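Local coordinates for bradyzoite surface antigen BSR4 (Toxoplasma gondii, PDB 2JKS), which is a surface antigen of the bradyzoite stage, related to surface antigen 1, that can bind zinc ions and may take part in host contact, at residues A[26-30]-A[153-157]; A[55-59]-A[76-80]; A[71-75]-A[85-89]; A[173-177]-A[300-304]. All coordinates share one frame; numbering follows the deposited sequence.

Interaction 1: A[26-30]-A[153-157]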
ATOM      1  N   SER A  26      31.964   6.563  12.921  1.00 52.70           N
ATOM      2  CA  SER A  26      30.636   6.180  13.410  1.00 50.41           C
ATOM      3  C   SER A  26      29.696   5.619  12.354  1.00 48.57           C
ATOM      4  O   SER A  26      29.722   6.054  11.190  1.00 48.36           O
ATOM      5  CB  SER A  26      29.969   7.376  14.098  1.00 50.81           C
ATOM      6  OG  SER A  26      29.887   8.483  13.217  1.00 50.22           O
ATOM      7  N   PRO A  27      28.881   4.632  12.748  1.00 46.90           N
ATOM      8  CA  PRO A  27      27.798   4.139  11.903  1.00 46.07           C
ATOM      9  C   PRO A  27      26.800   5.272  11.562  1.00 44.05           C
ATOM     10  O   PRO A  27      26.836   6.333  12.194  1.00 43.16           O
ATOM     11  CB  PRO A  27      27.133   3.066  12.792  1.00 46.53           C
ATOM     12  CG  PRO A  27      27.513   3.463  14.197  1.00 47.25           C
ATOM     13  CD  PRO A  27      28.931   3.901  14.025  1.00 47.41           C
ATOM     14  N   PRO A  28      25.915   5.047  10.572  1.00 43.20           N
ATOM     15  CA  PRO A  28      24.916   6.066  10.263  1.00 42.09           C
ATOM     16  C   PRO A  28      24.033   6.333  11.470  1.00 41.07           C
ATOM     17  O   PRO A  28      23.600   5.396  12.134  1.00 40.46           O
ATOM     18  CB  PRO A  28      24.065   5.406   9.176  1.00 43.13           C
ATOM     19  CG  PRO A  28      24.919   4.343   8.586  1.00 43.85           C
ATOM     20  CD  PRO A  28      25.788   3.861   9.710  1.00 43.21           C
ATOM     21  N   VAL A  29      23.791   7.603  11.781  1.00 39.38           N
ATOM     22  CA  VAL A  29      22.745   7.914  12.725  1.00 37.89           C
ATOM     23  C   VAL A  29      21.354   7.611  12.083  1.00 37.24           C
ATOM     24  O   VAL A  29      21.040   8.103  10.992  1.00 36.03           O
ATOM     25  CB  VAL A  29      22.908   9.308  13.356  1.00 37.58           C
ATOM     26  CG1 VAL A  29      22.977  10.421  12.291  1.00 38.95           C
ATOM     27  CG2 VAL A  29      21.816   9.554  14.327  1.00 39.74           C
ATOM     28  N   SER A  30      20.556   6.786  12.757  1.00 34.95           N
ATOM     29  CA  SER A  30      19.351   6.204  12.153  1.00 35.51           C
ATOM     30  C   SER A  30      18.059   6.652  12.843  1.00 34.17           C
ATOM     31  O   SER A  30      18.010   6.789  14.053  1.00 34.37           O
ATOM     32  CB  SER A  30      19.441   4.667  12.152  1.00 35.09           C
ATOM     33  OG  SER A  30      20.717   4.325  11.598  1.00 41.32           O
ATOM     34  N   ALA A 153      30.686  10.543   7.656  1.00 38.42           N
ATOM     35  CA  ALA A 153      29.618  10.229   8.577  1.00 36.25           C
ATOM     36  C   ALA A 153      28.352  10.242   7.720  1.00 35.73           C
ATOM     37  O   ALA A 153      28.340  10.794   6.608  1.00 34.95           O
ATOM     38  CB  ALA A 153      29.539  11.250   9.665  1.00 36.65           C
ATOM     39  N   ALA A 154      27.301   9.608   8.221  1.00 35.17           N
ATOM     40  CA  ALA A 154      26.044   9.525   7.471  1.00 34.04           C
ATOM     41  C   ALA A 154      24.827   9.553   8.405  1.00 34.33           C
ATOM     42  O   ALA A 154      24.958   9.300   9.600  1.00 33.28           O
ATOM     43  CB  ALA A 154      26.053   8.254   6.632  1.00 34.17           C
ATOM     44  N   CYS A 155      23.666   9.909   7.850  1.00 33.60           N
ATOM     45  CA  CYS A 155      22.369   9.717   8.511  1.00 34.70           C
ATOM     46  C   CYS A 155      21.617   8.741   7.669  1.00 32.57           C
ATOM     47  O   CYS A 155      21.636   8.811   6.426  1.00 31.21           O
ATOM     48  CB  CYS A 155      21.536  10.992   8.487  1.00 35.99           C
ATOM     49  SG  CYS A 155      22.043  12.228   9.637  1.00 47.41           S
ATOM     50  N   LYS A 156      20.906   7.862   8.331  1.00 31.41           N
ATOM     51  CA  LYS A 156      19.998   6.995   7.617  1.00 30.99           C
ATOM     52  C   LYS A 156      18.505   7.191   8.030  1.00 30.14           C
ATOM     53  O   LYS A 156      18.170   7.169   9.200  1.00 28.78           O
ATOM     54  CB  LYS A 156      20.478   5.564   7.811  1.00 31.90           C
ATOM     55  CG  LYS A 156      19.595   4.544   7.251  1.00 33.13           C
ATOM     56  CD  LYS A 156      19.759   3.352   8.118  1.00 39.77           C
ATOM     57  CE  LYS A 156      19.719   2.105   7.287  1.00 42.42           C
ATOM     58  NZ  LYS A 156      19.965   0.986   8.195  1.00 42.04           N
ATOM     59  N   LEU A 157      17.621   7.393   7.046  1.00 29.11           N
ATOM     60  CA  LEU A 157      16.214   7.599   7.335  1.00 27.83           C
ATOM     61  C   LEU A 157      15.384   6.467   6.755  1.00 27.68           C
ATOM     62  O   LEU A 157      15.390   6.269   5.562  1.00 26.52           O
ATOM     63  CB  LEU A 157      15.714   8.951   6.760  1.00 28.51           C
ATOM     64  CG  LEU A 157      14.230   9.294   7.027  1.00 29.33           C
ATOM     65  CD1 LEU A 157      13.921   9.403   8.521  1.00 28.34           C
ATOM     66  CD2 LEU A 157      13.780  10.571   6.286  1.00 29.49           C
TER
HETATM   67  O   HOH W   1      27.833   8.818  11.122  1.00 37.18           O
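Lys156 N donates a short hydrogen bond of 2.7 Å to Val29 O, nearly straight at 165°. Two residues back along the lysine's strand, Ala154 O takes one bond, of 3.0 Å, from Val29 N, and Pro28 CA brings a C-H to 3.3 Å from the same Ala154 O. These bonds make a parallel ladder at the edge of the six-stranded sheet of the first SRS domain, where strand 29-35 runs beside strand 152-161, and backbone bonding of Lys156 with Gly31 carries it forward. Ahead of strand 29-35 a water bridges the two segments: it accepts from Ala154 N, donates to Pro27 O, and is hydrogen-bonded to Ser26 OG. The two sheet faces differ in character. On one, Val29 CG1 sits between its own backbone N and carbonyl carbon (chi1 56°), which brings this methyl into a tight contact, 3.3 Å from Cys155 SG. That sulfur is already tied to Cys16 in a disulfide, and Leu7 of strand 6-10 packs against both Val29 and Cys155, so this is the face turned to the other sheet of the domain. On the other face, Lys156 CB rests 3.8 Å from Pro28 CB, and the lysine chain, bent at chi2 and chi3, leads its amine away from the neighbouring strand. Ser30 OG lies alongside this chain, 3.7 Å from Lys156 CD, and donates backward to Pro28 O, standing 60° out of that carbonyl's plane.

Interaction 2: A[55-59]-A[76-80]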
ATOM      1  N   SER A  55      26.633  14.044  -0.054  1.00 42.74           N
ATOM      2  CA  SER A  55      25.950  13.331  -1.125  1.00 41.00           C
ATOM      3  C   SER A  55      24.718  12.654  -0.517  1.00 39.90           C
ATOM      4  O   SER A  55      24.581  12.604   0.692  1.00 38.47           O
ATOM      5  CB  SER A  55      26.875  12.287  -1.750  1.00 41.77           C
ATOM      6  OG  SER A  55      27.258  11.301  -0.798  1.00 42.41           O
ATOM      7  N   THR A  56      23.814  12.168  -1.362  1.00 39.28           N
ATOM      8  CA  THR A  56      22.699  11.389  -0.880  1.00 37.08           C
ATOM      9  C   THR A  56      22.886   9.900  -1.136  1.00 37.27           C
ATOM     10  O   THR A  56      23.753   9.495  -1.903  1.00 36.29           O
ATOM     11  CB  THR A  56      21.355  11.816  -1.550  1.00 36.89           C
ATOM     12  OG1 THR A  56      21.492  11.745  -2.977  1.00 35.21           O
ATOM     13  CG2 THR A  56      20.921  13.247  -1.100  1.00 35.59           C
ATOM     14  N   ILE A  57      22.023   9.109  -0.490  1.00 36.43           N
ATOM     15  CA  ILE A  57      21.886   7.670  -0.725  1.00 37.87           C
ATOM     16  C   ILE A  57      20.379   7.415  -0.954  1.00 35.90           C
ATOM     17  O   ILE A  57      19.559   7.733  -0.099  1.00 37.07           O
ATOM     18  CB  ILE A  57      22.393   6.795   0.472  1.00 38.09           C
ATOM     19  CG1 ILE A  57      23.913   6.926   0.639  1.00 41.34           C
ATOM     20  CG2 ILE A  57      22.074   5.329   0.224  1.00 38.58           C
ATOM     21  CD1 ILE A  57      24.388   8.001   1.666  1.00 44.49           C
ATOM     22  N   PRO A  58      20.005   6.945  -2.140  1.00 35.92           N
ATOM     23  CA  PRO A  58      20.865   6.724  -3.302  1.00 36.17           C
ATOM     24  C   PRO A  58      21.432   8.051  -3.821  1.00 35.69           C
ATOM     25  O   PRO A  58      21.028   9.109  -3.369  1.00 33.92           O
ATOM     26  CB  PRO A  58      19.908   6.138  -4.355  1.00 36.09           C
ATOM     27  CG  PRO A  58      18.688   5.736  -3.591  1.00 36.88           C
ATOM     28  CD  PRO A  58      18.593   6.665  -2.442  1.00 35.13           C
ATOM     29  N   THR A  59      22.360   7.966  -4.779  1.00 36.53           N
ATOM     30  CA  THR A  59      23.101   9.121  -5.267  1.00 37.28           C
ATOM     31  C   THR A  59      22.154  10.138  -5.886  1.00 36.85           C
ATOM     32  O   THR A  59      22.354  11.339  -5.766  1.00 37.27           O
ATOM     33  CB  THR A  59      24.246   8.651  -6.247  1.00 37.57           C
ATOM     34  OG1 THR A  59      23.673   8.051  -7.407  1.00 45.02           O
ATOM     35  CG2 THR A  59      25.025   7.548  -5.608  1.00 38.18           C
ATOM     36  N   VAL A  76      23.603  -1.240  -5.387  1.00 53.65           N
ATOM     37  CA  VAL A  76      23.582  -1.266  -3.913  1.00 51.75           C
ATOM     38  C   VAL A  76      23.655   0.119  -3.249  1.00 50.48           C
ATOM     39  O   VAL A  76      24.429   0.999  -3.673  1.00 49.51           O
ATOM     40  CB  VAL A  76      24.707  -2.213  -3.371  1.00 51.92           C
ATOM     41  CG1 VAL A  76      25.154  -1.840  -1.959  1.00 52.24           C
ATOM     42  CG2 VAL A  76      24.248  -3.683  -3.415  1.00 52.04           C
ATOM     43  N   CYS A  77      22.858   0.287  -2.193  1.00 48.18           N
ATOM     44  CA  CYS A  77      22.858   1.501  -1.393  1.00 47.18           C
ATOM     45  C   CYS A  77      23.905   1.461  -0.293  1.00 47.71           C
ATOM     46  O   CYS A  77      23.731   0.778   0.723  1.00 47.69           O
ATOM     47  CB  CYS A  77      21.461   1.730  -0.796  1.00 46.49           C
ATOM     48  SG  CYS A  77      20.247   2.361  -2.005  1.00 43.45           S
ATOM     49  N   GLN A  78      24.987   2.210  -0.497  1.00 48.39           N
ATOM     50  CA  GLN A  78      26.178   2.158   0.366  1.00 49.02           C
ATOM     51  C   GLN A  78      26.186   3.241   1.463  1.00 48.90           C
ATOM     52  O   GLN A  78      25.950   4.412   1.184  1.00 49.25           O
ATOM     53  CB  GLN A  78      27.465   2.252  -0.496  1.00 49.08           C
ATOM     54  CG  GLN A  78      27.421   1.467  -1.821  1.00 48.91           C
ATOM     55  CD  GLN A  78      28.788   1.389  -2.551  1.00 49.36           C
ATOM     56  OE1 GLN A  78      29.381   0.316  -2.654  1.00 49.55           O
ATOM     57  NE2 GLN A  78      29.267   2.523  -3.062  1.00 48.59           N
ATOM     58  N   PHE A  79      26.395   2.833   2.710  1.00 48.67           N
ATOM     59  CA  PHE A  79      26.601   3.740   3.841  1.00 49.25           C
ATOM     60  C   PHE A  79      28.004   3.497   4.433  1.00 51.03           C
ATOM     61  O   PHE A  79      28.297   2.417   4.949  1.00 50.16           O
ATOM     62  CB  PHE A  79      25.572   3.490   4.945  1.00 48.97           C
ATOM     63  CG  PHE A  79      24.203   4.063   4.668  1.00 47.01           C
ATOM     64  CD1 PHE A  79      23.866   5.336   5.129  1.00 48.20           C
ATOM     65  CD2 PHE A  79      23.239   3.316   3.997  1.00 46.02           C
ATOM     66  CE1 PHE A  79      22.604   5.883   4.899  1.00 45.31           C
ATOM     67  CE2 PHE A  79      21.959   3.863   3.756  1.00 47.71           C
ATOM     68  CZ  PHE A  79      21.655   5.148   4.207  1.00 46.10           C
ATOM     69  N   GLY A  80      28.864   4.507   4.377  1.00 52.68           N
ATOM     70  CA  GLY A  80      30.246   4.319   4.807  1.00 55.21           C
ATOM     71  C   GLY A  80      30.977   3.384   3.859  1.00 56.31           C
ATOM     72  O   GLY A  80      30.558   3.192   2.713  1.00 56.77           O
TER
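Ile57 is the side chain that fills the space toward strand 76-79, using separate branches for separate partners. Its CG2 methyl, anti to the backbone N, touches Cys77 CB at 3.8 Å and Phe79 CE2 at the same distance of 3.8 Å. The CB of Ile57 lies over one face of the Phe79 ring, while CG1 turns to the backbone and comes within 3.3 Å of Gln78 O. The packing is closest here, and it is apolar throughout apart from that carbonyl oxygen. Beside it, Pro58, which follows a cis peptide bond, sets CG 4.0 Å from Cys77 SG. The turn that carries this proline is braced from its own side by Thr56 OG1, which donates to Pro58 O over 2.7 Å, in the plane of the carbonyl. Away from this core the contact loosens quickly. Gln78 sends its amide into the exposed margin, and its side chain stays clear of segment 55-59, so that the residue meets Ile57 through its carbonyl oxygen. The two strands are not bonded partners in a sheet: their short axes come no closer than 8.0 Å and run at 127° to each other. The disulfide of Cys77 with Cys66 ties strand 76-79 covalently to the later part of strand 53-67. In the six-stranded sheet of the first SRS domain, strand 83-89 lies between strand 76-79 and that later part, contributing Glu88 beside Pro58 and Ala85 beside Phe79, whereas strands 132-141 and 152-161 supply Val135 and Ala154 to the phenylalanine.

Interaction 3: A[71-75]-A[85-89]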
ATOM      1  N   THR A  71      18.211  -7.040  -1.877  1.00 61.21           N
ATOM      2  CA  THR A  71      19.652  -7.123  -1.588  1.00 63.42           C
ATOM      3  C   THR A  71      20.420  -7.810  -2.731  1.00 64.65           C
ATOM      4  O   THR A  71      21.544  -7.410  -3.087  1.00 65.26           O
ATOM      5  CB  THR A  71      19.913  -7.871  -0.264  1.00 63.43           C
ATOM      6  OG1 THR A  71      19.324  -9.178  -0.331  1.00 64.70           O
ATOM      7  CG2 THR A  71      19.316  -7.114   0.922  1.00 63.20           C
ATOM      8  N   THR A  72      19.821  -8.865  -3.275  1.00 65.79           N
ATOM      9  CA  THR A  72      20.243  -9.414  -4.562  1.00 66.89           C
ATOM     10  C   THR A  72      19.439  -8.571  -5.558  1.00 67.34           C
ATOM     11  O   THR A  72      18.238  -8.332  -5.352  1.00 67.96           O
ATOM     12  CB  THR A  72      19.988 -10.934  -4.644  1.00 66.84           C
ATOM     13  OG1 THR A  72      18.592 -11.212  -4.467  1.00 67.89           O
ATOM     14  CG2 THR A  72      20.778 -11.654  -3.545  1.00 67.01           C
ATOM     15  N   ASN A  73      20.089  -8.075  -6.606  1.00 67.48           N
ATOM     16  CA  ASN A  73      19.833  -6.666  -6.926  1.00 67.02           C
ATOM     17  C   ASN A  73      19.925  -6.071  -8.339  1.00 65.93           C
ATOM     18  O   ASN A  73      19.947  -6.767  -9.367  1.00 65.93           O
ATOM     19  CB  ASN A  73      20.780  -5.844  -6.022  1.00 67.63           C
ATOM     20  CG  ASN A  73      22.284  -6.131  -6.286  1.00 69.14           C
ATOM     21  OD1 ASN A  73      23.145  -5.756  -5.483  1.00 70.54           O
ATOM     22  ND2 ASN A  73      22.592  -6.777  -7.415  1.00 70.99           N
ATOM     23  N   GLY A  74      19.868  -4.739  -8.315  1.00 64.28           N
ATOM     24  CA  GLY A  74      20.645  -3.834  -9.163  1.00 62.14           C
ATOM     25  C   GLY A  74      21.610  -3.084  -8.225  1.00 60.38           C
ATOM     26  O   GLY A  74      22.248  -3.689  -7.360  1.00 60.41           O
ATOM     27  N   THR A  75      21.686  -1.763  -8.337  1.00 58.54           N
ATOM     28  CA  THR A  75      22.772  -1.028  -7.668  1.00 56.49           C
ATOM     29  C   THR A  75      22.615  -0.757  -6.143  1.00 55.71           C
ATOM     30  O   THR A  75      21.639  -0.152  -5.676  1.00 55.51           O
ATOM     31  CB  THR A  75      23.272   0.197  -8.517  1.00 56.11           C
ATOM     32  OG1 THR A  75      23.421   1.353  -7.693  1.00 56.24           O
ATOM     33  CG2 THR A  75      22.324   0.520  -9.652  1.00 55.60           C
ATOM     34  N   ALA A  85      22.081  -0.736   2.624  1.00 51.80           N
ATOM     35  CA  ALA A  85      20.647  -0.709   2.920  1.00 49.91           C
ATOM     36  C   ALA A  85      19.855  -1.144   1.699  1.00 48.47           C
ATOM     37  O   ALA A  85      18.968  -0.421   1.206  1.00 47.70           O
ATOM     38  CB  ALA A  85      20.190   0.681   3.395  1.00 50.33           C
ATOM     39  N   GLY A  86      20.195  -2.330   1.219  1.00 46.33           N
ATOM     40  CA  GLY A  86      19.556  -2.900   0.069  1.00 45.41           C
ATOM     41  C   GLY A  86      19.941  -2.243  -1.239  1.00 44.59           C
ATOM     42  O   GLY A  86      21.107  -1.916  -1.478  1.00 43.84           O
ATOM     43  N   THR A  87      18.940  -2.041  -2.087  1.00 44.08           N
ATOM     44  CA  THR A  87      19.196  -1.648  -3.465  1.00 43.74           C
ATOM     45  C   THR A  87      18.305  -0.506  -3.922  1.00 42.78           C
ATOM     46  O   THR A  87      17.221  -0.286  -3.363  1.00 41.22           O
ATOM     47  CB  THR A  87      19.056  -2.871  -4.377  1.00 44.24           C
ATOM     48  OG1 THR A  87      20.112  -3.800  -4.046  1.00 46.35           O
ATOM     49  CG2 THR A  87      19.193  -2.491  -5.859  1.00 46.35           C
ATOM     50  N   GLU A  88      18.789   0.216  -4.937  1.00 41.90           N
ATOM     51  CA  GLU A  88      18.032   1.271  -5.625  1.00 41.23           C
ATOM     52  C   GLU A  88      16.788   0.783  -6.362  1.00 41.08           C
ATOM     53  O   GLU A  88      16.874  -0.082  -7.227  1.00 41.56           O
ATOM     54  CB  GLU A  88      18.921   1.980  -6.621  1.00 40.76           C
ATOM     55  CG  GLU A  88      19.938   2.879  -5.975  1.00 41.33           C
ATOM     56  CD  GLU A  88      20.793   3.608  -6.996  1.00 42.31           C
ATOM     57  OE1 GLU A  88      20.655   3.352  -8.207  1.00 43.53           O
ATOM     58  OE2 GLU A  88      21.622   4.433  -6.579  1.00 42.75           O
ATOM     59  N   VAL A  89      15.641   1.367  -6.023  1.00 39.43           N
ATOM     60  CA  VAL A  89      14.374   1.126  -6.726  1.00 39.08           C
ATOM     61  C   VAL A  89      13.728   2.491  -6.991  1.00 38.03           C
ATOM     62  O   VAL A  89      14.087   3.458  -6.341  1.00 37.53           O
ATOM     63  CB  VAL A  89      13.426   0.216  -5.876  1.00 38.77           C
ATOM     64  CG1 VAL A  89      14.076  -1.160  -5.659  1.00 40.21           C
ATOM     65  CG2 VAL A  89      13.092   0.859  -4.489  1.00 38.71           C
TER
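Asn73 and Thr87 meet with their side chains crossing at about a right angle, the threonine side chain touching the asparagine at CB and not at its amide. Thr87 CG2 lies 3.7 Å from Asn73 CB. Asn73 CG stands between its own backbone N and carbonyl carbon (chi1 62°), with OD1 left 3.9 Å from Thr87 OG1. The threonine hydroxyl bonds instead with Lys70 O, just ahead of segment 71-75, so the two branches of Thr87 have separate tasks: OG1 ties to the residue before the segment, while CG2 packs on the segment itself between Gly74 N and Thr75 O, at 3.4 Å from Gly74 N. That amide nitrogen is buried by the contact and has no hydrogen-bonding partner in the model. The loop then enters strand 76-79, which pairs as a beta hairpin with strand 83-89 at the edge of the six-stranded sheet. Cys77 bonds through its backbone to both Ala85 and Gly86, as at a beta bulge, where Gly86 has the positive phi (73°) that suits glycine. The pairing is carried two residues further back by Glu88 N, which donates to Thr75 O at 3.0 Å in an almost straight bond of 172°. Around it the side chains of Thr75 and Glu88 cross obliquely. The glutamate, extended beyond CG, runs past the threonine so that Glu88 CG sits 3.5 Å from Thr75 O, and Glu88 OE1 reaches a point 3.6 Å from Thr75 CG2. At the other end of the loop, Thr71 CG2 touches Gly86 CA more distantly, at 4.3 Å.

Interaction 4: A[173-177]-A[300-304]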
ATOM      1  N   VAL A 173     -17.829  -0.431  -6.135  1.00 25.88           N
ATOM      2  CA  VAL A 173     -16.489  -0.902  -6.470  1.00 25.87           C
ATOM      3  C   VAL A 173     -15.622  -0.948  -5.212  1.00 26.07           C
ATOM      4  O   VAL A 173     -15.422   0.086  -4.534  1.00 26.60           O
ATOM      5  CB  VAL A 173     -15.846  -0.022  -7.574  1.00 25.77           C
ATOM      6  CG1 VAL A 173     -14.408  -0.471  -7.888  1.00 25.72           C
ATOM      7  CG2 VAL A 173     -16.717  -0.041  -8.858  1.00 25.95           C
ATOM      8  N   VAL A 174     -15.193  -2.156  -4.851  1.00 25.57           N
ATOM      9  CA  VAL A 174     -14.381  -2.345  -3.665  1.00 24.62           C
ATOM     10  C   VAL A 174     -12.912  -2.467  -4.058  1.00 25.35           C
ATOM     11  O   VAL A 174     -12.551  -3.241  -4.983  1.00 23.43           O
ATOM     12  CB  VAL A 174     -14.813  -3.568  -2.829  1.00 24.86           C
ATOM     13  CG1 VAL A 174     -13.883  -3.722  -1.631  1.00 26.12           C
ATOM     14  CG2 VAL A 174     -16.255  -3.394  -2.431  1.00 23.99           C
ATOM     15  N   THR A 175     -12.114  -1.608  -3.422  1.00 24.94           N
ATOM     16  CA  THR A 175     -10.627  -1.658  -3.465  1.00 26.50           C
ATOM     17  C   THR A 175     -10.084  -2.275  -2.192  1.00 25.54           C
ATOM     18  O   THR A 175     -10.171  -1.690  -1.109  1.00 26.25           O
ATOM     19  CB  THR A 175     -10.004  -0.245  -3.678  1.00 27.22           C
ATOM     20  OG1 THR A 175     -10.586   0.337  -4.851  1.00 29.05           O
ATOM     21  CG2 THR A 175      -8.478  -0.319  -3.843  1.00 29.69           C
ATOM     22  N   CYS A 176      -9.555  -3.488  -2.321  1.00 23.79           N
ATOM     23  CA  CYS A 176      -9.030  -4.231  -1.172  1.00 24.29           C
ATOM     24  C   CYS A 176      -7.540  -3.917  -0.996  1.00 23.76           C
ATOM     25  O   CYS A 176      -6.809  -3.777  -1.970  1.00 24.76           O
ATOM     26  CB  CYS A 176      -9.208  -5.760  -1.346  1.00 24.94           C
ATOM     27  SG  CYS A 176     -10.884  -6.372  -0.981  1.00 26.82           S
ATOM     28  N   ALA A 177      -7.145  -3.800   0.261  1.00 23.92           N
ATOM     29  CA  ALA A 177      -5.733  -3.713   0.652  1.00 25.22           C
ATOM     30  C   ALA A 177      -5.496  -4.634   1.860  1.00 25.43           C
ATOM     31  O   ALA A 177      -6.422  -5.285   2.356  1.00 24.18           O
ATOM     32  CB  ALA A 177      -5.344  -2.257   0.933  1.00 25.51           C
ATOM     33  N   SER A 300      -6.521  -9.464   5.751  1.00 28.25           N
ATOM     34  CA  SER A 300      -7.406  -9.754   4.610  1.00 26.61           C
ATOM     35  C   SER A 300      -8.565  -8.767   4.522  1.00 26.56           C
ATOM     36  O   SER A 300      -8.956  -8.145   5.502  1.00 25.43           O
ATOM     37  CB  SER A 300      -8.002 -11.165   4.709  1.00 28.10           C
ATOM     38  OG  SER A 300      -6.950 -12.094   4.780  1.00 24.67           O
ATOM     39  N   CYS A 301      -9.119  -8.680   3.327  1.00 25.90           N
ATOM     40  CA  CYS A 301     -10.201  -7.776   3.012  1.00 23.94           C
ATOM     41  C   CYS A 301     -11.529  -8.531   2.940  1.00 23.53           C
ATOM     42  O   CYS A 301     -11.736  -9.356   2.037  1.00 22.81           O
ATOM     43  CB  CYS A 301      -9.872  -7.130   1.680  1.00 22.46           C
ATOM     44  SG  CYS A 301     -11.074  -5.951   0.996  1.00 25.29           S
ATOM     45  N   THR A 302     -12.441  -8.223   3.882  1.00 22.25           N
ATOM     46  CA  THR A 302     -13.708  -8.922   3.932  1.00 23.31           C
ATOM     47  C   THR A 302     -14.773  -7.993   3.407  1.00 22.71           C
ATOM     48  O   THR A 302     -14.883  -6.846   3.885  1.00 22.83           O
ATOM     49  CB  THR A 302     -14.058  -9.309   5.417  1.00 23.45           C
ATOM     50  OG1 THR A 302     -13.046 -10.177   5.946  1.00 23.11           O
ATOM     51  CG2 THR A 302     -15.440  -9.917   5.542  1.00 23.88           C
ATOM     52  N   VAL A 303     -15.578  -8.486   2.461  1.00 22.48           N
ATOM     53  CA  VAL A 303     -16.632  -7.675   1.927  1.00 22.10           C
ATOM     54  C   VAL A 303     -17.936  -8.341   2.342  1.00 23.58           C
ATOM     55  O   VAL A 303     -18.244  -9.438   1.844  1.00 23.30           O
ATOM     56  CB  VAL A 303     -16.521  -7.509   0.372  1.00 22.33           C
ATOM     57  CG1 VAL A 303     -17.662  -6.634  -0.140  1.00 23.19           C
ATOM     58  CG2 VAL A 303     -15.096  -6.954   0.020  1.00 23.28           C
ATOM     59  N   LEU A 304     -18.667  -7.671   3.243  1.00 22.96           N
ATOM     60  CA  LEU A 304     -19.961  -8.137   3.724  1.00 23.62           C
ATOM     61  C   LEU A 304     -21.074  -7.506   2.957  1.00 22.51           C
ATOM     62  O   LEU A 304     -21.346  -6.308   3.093  1.00 22.20           O
ATOM     63  CB  LEU A 304     -20.123  -7.820   5.206  1.00 25.15           C
ATOM     64  CG  LEU A 304     -21.438  -8.328   5.808  1.00 28.51           C
ATOM     65  CD1 LEU A 304     -21.545  -9.853   5.727  1.00 31.23           C
ATOM     66  CD2 LEU A 304     -21.452  -7.851   7.274  1.00 30.00           C
TER
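Cys176 SG and Cys301 SG are joined by a disulfide of 2.0 Å, and the rest of the contact is arranged around that bond. Its torsion about the sulfurs is -69°, rather closed for a disulfide, and in keeping with this Cys176 CB and Cys301 CB stand only 3.4 Å apart. The two cysteines reach it differently: Cys176 SG turns back beside its backbone N (chi1 -79°), whereas Cys301 SG leads away from its own N, anti to it (chi1 179°). Next to the sulfurs, Val174 and Val303 point at one another tip to tip, with Val174 CG1 at 3.8 Å from Val303 CG2. Val303 CG2 is also 4.4 Å from Cys176 SG, and Val174 CG1 is 4.4 Å from Cys301 SG, so each sulfur has a valine methyl beside it. A second shell of apolar side chains closes round: Ile200 and Val189 touch both valines, and Cys275, itself in a disulfide with Cys202, packs on Cys176. The backbone positions the cysteines, since Cys176 bonds with Asn201 of strand 197-201, and Cys301 with Cys275 of strand 269-277. The two segments thus belong to different sheets of the second SRS domain, a five-stranded one holding strand 173-175 and a four-stranded one holding strand 301-307, which face each other as a beta sandwich. Farther out, the side chain of Ala177 is about 8 Å from that of Asp205, a zinc ligand. Because the link is covalent and buried among methyl groups, the two sheets are fastened at this point by a bond that needs no polar pairing between the segments.

In the fold
Interactions 1, 2 and 3 lie in the first SRS domain and reach the same six-stranded sheet. Phe79 of interaction 2 bridges to interaction 1, with its CD1 3.7 Å from Pro28 CG and its CE1 3.6 Å from Lys156 CB. Interactions 2 and 3 have centres about 11 Å apart and share the hairpin of strands 76-79 and 83-89. Interaction 4 stands apart in the second domain, its centre about 40 Å from that of interaction 1, yet its disulfide resembles the Cys16–Cys155 link in fastening two sheets together. The zinc sites lie away from the first three contacts; interaction 4 comes nearer, the side chain of Ala177 being about 11 Å from a bound zinc ion.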